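Local coordinates for acetyl-CoA hydrolase/transferase family protein (Porphyromonas gingivalis, PDB 2NVV) that probably hydrolyses acetyl-CoA or transfers its coenzyme A to another carboxylate, and binds zinc, at residues L185-P190 and L329-E334; N280-V285 and L345-I350. All blocks are in the same frame, centred on the assembly; numbering follows the deposited sequence.

Contact 1: residues L185-P190 and L329-E334; sequences LPVYTP and LLRPQE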
loop_
_atom_site.group_PDB
_atom_site.type_symbol
_atom_site.label_atom_id
_atom_site.label_comp_id
_atom_site.label_asym_id
_atom_site.label_seq_id
_atom_site.Cartn_x
_atom_site.Cartn_y
_atom_site.Cartn_z
ATOM N N LEU A 185 13.875 -12.103 4.232
ATOM C CA LEU A 185 14.781 -11.722 3.150
ATOM C C LEU A 185 15.921 -11.003 3.877
ATOM O O LEU A 185 15.808 -9.836 4.216
ATOM C CB LEU A 185 14.068 -10.773 2.191
ATOM C CG LEU A 185 12.638 -11.165 1.819
ATOM C CD1 LEU A 185 12.058 -10.087 0.944
ATOM C CD2 LEU A 185 12.617 -12.512 1.116
ATOM N N PRO A 186 17.034 -11.710 4.120
ATOM C CA PRO A 186 18.232 -11.231 4.816
ATOM C C PRO A 186 19.022 -10.005 4.345
ATOM O O PRO A 186 20.251 -10.057 4.261
ATOM C CB PRO A 186 19.102 -12.486 4.891
ATOM C CG PRO A 186 18.762 -13.201 3.644
ATOM C CD PRO A 186 17.260 -13.064 3.576
ATOM N N VAL A 187 18.345 -8.902 4.053
ATOM C CA VAL A 187 19.066 -7.703 3.673
ATOM C C VAL A 187 18.792 -6.663 4.747
ATOM O O VAL A 187 17.655 -6.229 4.949
ATOM C CB VAL A 187 18.663 -7.184 2.255
ATOM C CG1 VAL A 187 17.182 -7.253 2.083
ATOM C CG2 VAL A 187 19.128 -5.748 2.056
ATOM N N TYR A 188 19.852 -6.297 5.464
ATOM C CA TYR A 188 19.772 -5.328 6.548
ATOM C C TYR A 188 20.540 -4.051 6.200
ATOM O O TYR A 188 20.510 -3.064 6.938
ATOM C CB TYR A 188 20.330 -5.968 7.817
ATOM C CG TYR A 188 19.705 -7.320 8.089
ATOM C CD1 TYR A 188 18.460 -7.422 8.707
ATOM C CD2 TYR A 188 20.311 -8.489 7.639
ATOM C CE1 TYR A 188 17.827 -8.662 8.859
ATOM C CE2 TYR A 188 19.691 -9.726 7.784
ATOM C CZ TYR A 188 18.447 -9.804 8.391
ATOM O OH TYR A 188 17.815 -11.025 8.504
ATOM N N THR A 189 21.210 -4.087 5.056
ATOM C CA THR A 189 21.996 -2.971 4.545
ATOM C C THR A 189 21.766 -2.975 3.039
ATOM O O THR A 189 21.590 -4.036 2.438
ATOM C CB THR A 189 23.496 -3.191 4.843
ATOM O OG1 THR A 189 23.729 -3.012 6.246
ATOM C CG2 THR A 189 24.357 -2.239 4.049
ATOM N N PRO A 190 21.762 -1.792 2.402
ATOM C CA PRO A 190 21.534 -1.814 0.959
ATOM C C PRO A 190 22.553 -2.588 0.121
ATOM O O PRO A 190 22.281 -2.900 -1.035
ATOM C CB PRO A 190 21.446 -0.328 0.593
ATOM C CG PRO A 190 22.202 0.350 1.667
ATOM C CD PRO A 190 21.833 -0.410 2.903
ATOM N N LEU A 329 25.001 -2.935 -7.196
ATOM C CA LEU A 329 24.442 -4.271 -7.036
ATOM C C LEU A 329 23.050 -4.274 -7.644
ATOM O O LEU A 329 22.215 -3.452 -7.273
ATOM C CB LEU A 329 24.360 -4.649 -5.557
ATOM C CG LEU A 329 24.044 -6.114 -5.241
ATOM C CD1 LEU A 329 25.142 -7.026 -5.783
ATOM C CD2 LEU A 329 23.926 -6.266 -3.743
ATOM N N LEU A 330 22.815 -5.179 -8.595
ATOM C CA LEU A 330 21.516 -5.271 -9.250
ATOM C C LEU A 330 20.736 -6.482 -8.738
ATOM O O LEU A 330 21.263 -7.597 -8.676
ATOM C CB LEU A 330 21.693 -5.350 -10.767
ATOM C CG LEU A 330 22.473 -4.201 -11.412
ATOM C CD1 LEU A 330 22.451 -4.358 -12.912
ATOM C CD2 LEU A 330 21.862 -2.880 -11.033
ATOM N N ARG A 331 19.475 -6.247 -8.380
ATOM C CA ARG A 331 18.608 -7.289 -7.839
ATOM C C ARG A 331 17.307 -7.429 -8.634
ATOM O O ARG A 331 16.945 -6.551 -9.429
ATOM C CB ARG A 331 18.238 -6.959 -6.390
ATOM C CG ARG A 331 19.381 -6.523 -5.481
ATOM C CD ARG A 331 18.804 -5.909 -4.213
ATOM N NE ARG A 331 19.812 -5.383 -3.295
ATOM C CZ ARG A 331 20.509 -6.131 -2.446
ATOM N NH1 ARG A 331 21.406 -5.570 -1.643
ATOM N NH2 ARG A 331 20.308 -7.445 -2.391
ATOM N N PRO A 332 16.591 -8.550 -8.439
ATOM C CA PRO A 332 15.328 -8.740 -9.156
ATOM C C PRO A 332 14.397 -7.738 -8.495
ATOM O O PRO A 332 14.596 -7.413 -7.338
ATOM C CB PRO A 332 14.952 -10.183 -8.818
ATOM C CG PRO A 332 16.282 -10.836 -8.526
ATOM C CD PRO A 332 16.964 -9.775 -7.709
ATOM N N GLN A 333 13.392 -7.249 -9.212
ATOM C CA GLN A 333 12.470 -6.261 -8.646
ATOM C C GLN A 333 11.725 -6.819 -7.433
ATOM O O GLN A 333 11.162 -6.074 -6.623
ATOM C CB GLN A 333 11.486 -5.786 -9.722
ATOM C CG GLN A 333 10.565 -6.858 -10.271
ATOM C CD GLN A 333 9.971 -6.460 -11.611
ATOM O OE1 GLN A 333 10.694 -6.315 -12.598
ATOM N NE2 GLN A 333 8.658 -6.274 -11.653
ATOM N N GLU A 334 11.731 -8.137 -7.296
ATOM C CA GLU A 334 11.078 -8.756 -6.158
ATOM C C GLU A 334 11.807 -8.328 -4.899
ATOM O O GLU A 334 11.220 -8.249 -3.829
ATOM C CB GLU A 334 11.105 -10.281 -6.288
ATOM C CG GLU A 334 10.806 -11.015 -4.993
ATOM C CD GLU A 334 10.310 -12.434 -5.216
ATOM O OE1 GLU A 334 10.825 -13.127 -6.124
ATOM O OE2 GLU A 334 9.404 -12.856 -4.466
#

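Contact 2: residues N280-V285 and L345-I350; sequences NMYTEV and LGVITI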
loop_
_atom_site.group_PDB
_atom_site.type_symbol
_atom_site.label_atom_id
_atom_site.label_comp_id
_atom_site.label_asym_id
_atom_site.label_seq_id
_atom_site.Cartn_x
_atom_site.Cartn_y
_atom_site.Cartn_z
ATOM N N ASN A 280 23.716 6.095 0.336
ATOM C CA ASN A 280 23.556 4.917 -0.497
ATOM C C ASN A 280 22.181 4.961 -1.144
ATOM O O ASN A 280 21.274 5.613 -0.641
ATOM C CB ASN A 280 23.669 3.637 0.340
ATOM C CG ASN A 280 25.009 3.512 1.049
ATOM O OD1 ASN A 280 25.077 3.535 2.281
ATOM N ND2 ASN A 280 26.087 3.370 0.275
HETATM N N MSE A 281 22.044 4.265 -2.262
HETATM C CA MSE A 281 20.776 4.196 -2.974
HETATM C C MSE A 281 20.214 2.795 -2.832
HETATM O O MSE A 281 20.962 1.811 -2.804
HETATM C CB MSE A 281 20.962 4.442 -4.481
HETATM C CG MSE A 281 21.578 5.771 -4.871
HETATM SE SE MSE A 281 20.419 7.231 -4.480
HETATM C CE MSE A 281 19.040 6.926 -5.843
ATOM N N TYR A 282 18.897 2.712 -2.718
ATOM C CA TYR A 282 18.211 1.437 -2.691
ATOM C C TYR A 282 17.018 1.760 -3.579
ATOM O O TYR A 282 15.879 1.835 -3.119
ATOM C CB TYR A 282 17.749 1.042 -1.283
ATOM C CG TYR A 282 17.399 -0.434 -1.222
ATOM C CD1 TYR A 282 18.400 -1.401 -1.163
ATOM C CD2 TYR A 282 16.080 -0.868 -1.335
ATOM C CE1 TYR A 282 18.101 -2.752 -1.224
ATOM C CE2 TYR A 282 15.773 -2.213 -1.401
ATOM C CZ TYR A 282 16.787 -3.155 -1.348
ATOM O OH TYR A 282 16.484 -4.499 -1.436
ATOM N N THR A 283 17.315 2.008 -4.857
ATOM C CA THR A 283 16.309 2.370 -5.867
ATOM C C THR A 283 15.877 1.238 -6.790
ATOM O O THR A 283 16.137 0.059 -6.547
ATOM C CB THR A 283 16.811 3.496 -6.804
ATOM O OG1 THR A 283 18.196 3.290 -7.093
ATOM C CG2 THR A 283 16.614 4.842 -6.200
ATOM N N GLU A 284 15.188 1.638 -7.849
ATOM C CA GLU A 284 14.724 0.734 -8.874
ATOM C C GLU A 284 15.753 0.782 -9.974
ATOM O O GLU A 284 16.373 -0.237 -10.290
ATOM C CB GLU A 284 13.389 1.190 -9.440
ATOM C CG GLU A 284 12.185 0.739 -8.658
ATOM C CD GLU A 284 10.914 1.371 -9.174
ATOM O OE1 GLU A 284 10.710 2.581 -8.944
ATOM O OE2 GLU A 284 10.126 0.664 -9.818
ATOM N N VAL A 285 15.931 1.963 -10.562
ATOM C CA VAL A 285 16.899 2.118 -11.647
ATOM C C VAL A 285 18.009 3.136 -11.345
ATOM O O VAL A 285 17.760 4.263 -10.911
ATOM C CB VAL A 285 16.183 2.454 -13.016
ATOM C CG1 VAL A 285 14.674 2.454 -12.841
ATOM C CG2 VAL A 285 16.659 3.775 -13.571
ATOM N N LEU A 345 14.869 -1.016 6.162
ATOM C CA LEU A 345 15.997 -0.104 5.966
ATOM C C LEU A 345 15.625 1.353 6.151
ATOM O O LEU A 345 16.501 2.203 6.277
ATOM C CB LEU A 345 16.604 -0.251 4.568
ATOM C CG LEU A 345 17.042 -1.607 4.017
ATOM C CD1 LEU A 345 17.706 -1.376 2.672
ATOM C CD2 LEU A 345 18.001 -2.290 4.965
ATOM N N GLY A 346 14.332 1.640 6.162
ATOM C CA GLY A 346 13.894 3.013 6.321
ATOM C C GLY A 346 14.233 3.832 5.088
ATOM O O GLY A 346 14.698 4.974 5.177
ATOM N N VAL A 347 14.007 3.236 3.926
ATOM C CA VAL A 347 14.287 3.884 2.664
ATOM C C VAL A 347 13.446 5.134 2.499
ATOM O O VAL A 347 12.225 5.094 2.678
ATOM C CB VAL A 347 13.988 2.947 1.477
ATOM C CG1 VAL A 347 14.350 3.619 0.173
ATOM C CG2 VAL A 347 14.754 1.662 1.629
ATOM N N ILE A 348 14.097 6.249 2.167
ATOM C CA ILE A 348 13.389 7.497 1.937
ATOM C C ILE A 348 13.076 7.490 0.447
ATOM O O ILE A 348 13.979 7.372 -0.374
ATOM C CB ILE A 348 14.268 8.717 2.310
ATOM C CG1 ILE A 348 14.467 8.744 3.826
ATOM C CG2 ILE A 348 13.618 10.020 1.809
ATOM C CD1 ILE A 348 15.446 9.758 4.301
ATOM N N THR A 349 11.794 7.606 0.108
ATOM C CA THR A 349 11.366 7.555 -1.284
ATOM C C THR A 349 10.928 8.898 -1.849
ATOM O O THR A 349 10.213 9.653 -1.191
ATOM C CB THR A 349 10.215 6.529 -1.472
ATOM O OG1 THR A 349 9.066 6.956 -0.750
ATOM C CG2 THR A 349 10.620 5.165 -0.954
ATOM N N ILE A 350 11.360 9.172 -3.080
ATOM C CA ILE A 350 11.042 10.408 -3.781
ATOM C C ILE A 350 10.556 10.045 -5.183
ATOM O O ILE A 350 11.323 9.548 -6.007
ATOM C CB ILE A 350 12.287 11.306 -3.894
ATOM C CG1 ILE A 350 13.028 11.325 -2.555
ATOM C CG2 ILE A 350 11.878 12.722 -4.276
ATOM C CD1 ILE A 350 14.491 11.645 -2.686
#

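Contact 1: residues L185-P190 and L329-E334
Arg-331 reaches from the end of a strand in the C-terminal family region to the loop 185-190 of the N-terminal one, and the polar part of the contact is a single hydrogen bond from its NH1 to the carbonyl O of Pro-190, 2.9 Å long with an N-H...O angle of 154°. The oxygen lies at the edge of the guanidinium, in its plane, whereas the donor stands above the carbonyl plane of Pro-190, off the lone pairs. Arginine suits this place because its chain, extended from CG to NE (chi3 -177°), spans the gap and ends in several N-H groups pointing different ways. NH1 also donates to the backbone O of Asp-192 and NE bonds to Ser-303 OG; together with the Pro-190 bond these set the plane of the flat group.

The apolar part sandwiches that group. Val-187 brings CG2 over one face, 4.3 Å from NH1, while CD2 of Leu-329 covers the opposite face near its rim. Aliphatic branches can lie over the weakly polar faces while leaving the N-H edges to the oxygens.

Within the loop Val-187 N donates to Leu-185 O at 2.7 Å, and the Arg-344 side chain hydrogen-bonds through NH1 to both residues' carbonyls.

Leu-185 and Val-187 rest on Ile-341 of helix 339-345, and Tyr-188 makes a cation-pi contact with Arg-183 of the second subunit. Segment 329-334 leaves strand 328-330 of a small parallel sheet, whose Leu-330 also bonds to the backbone of Met-170 and Asp-172, and passes through the N-cap Pro-332 into helix 333-336.

Contact 2: residues N280-V285 and L345-I350
The hydroxyl of Tyr-282 hydrogen-bonds to the carbonyl O of Tyr-335, and the ring that carries it is packed by Leu-345 and Val-347. Across the contact itself the interaction is apolar. Leu-345 sets CD1 over one face of the ring in a CH-pi contact, 4.0 Å from the centroid and 16° off the normal; its nearest ring atom is CD1 of Tyr-282, at 3.9 Å. Val-347 approaches obliquely, with CG2 4.1 Å from Tyr-282 CD2, and lays its other branch, CG1, near the tyrosine's backbone O. With CG anti to the backbone N (chi1 -164°), Tyr-282 swings its ring across both side chains at about a right angle. A tyrosine fits well: its broad faces accept methyl groups, and its hydroxyl still reaches the carbonyl O of Tyr-335.

Gly-346 makes the turn between the two aliphatic residues. With phi 69°, it is the C-prime residue of the Schellman motif that ends helix 339-345: Val-347 N bonds to Val-342 O, and Gly-346 N to Arg-343 O.

The chain then enters strand 348-352, which pairs with strand 255-257. Leu-255 of that strand also bonds to the backbone of strand 279-282, while Ile-341 of helix 339-345 packs on Tyr-282.

The centres of contact 1 and contact 2 lie 11 Å apart, and their segments alternate along the chain. Tyr-282 touches both segments of contact 1: its CD1 is 3.7 Å from Pro-190 CB, and its CE1 is 3.8 Å from Arg-331 NE. Leu-345 CD2 also packs against the loop, 3.7 Å from Thr-189 N. Both contacts draw on the small parallel sheet containing strands 279-282 and 328-330. Segment 280-285 carries Glu-284, the predicted residue of the glutamyl-CoA thioester intermediate, whose side chain is about 10 Å from that of Arg-331 at their nearest atoms. The two contacts thus form packed core beside the probable active site, while Asn-337, between segments 329-334 and 345-350, bonds to Glu-284 OE2.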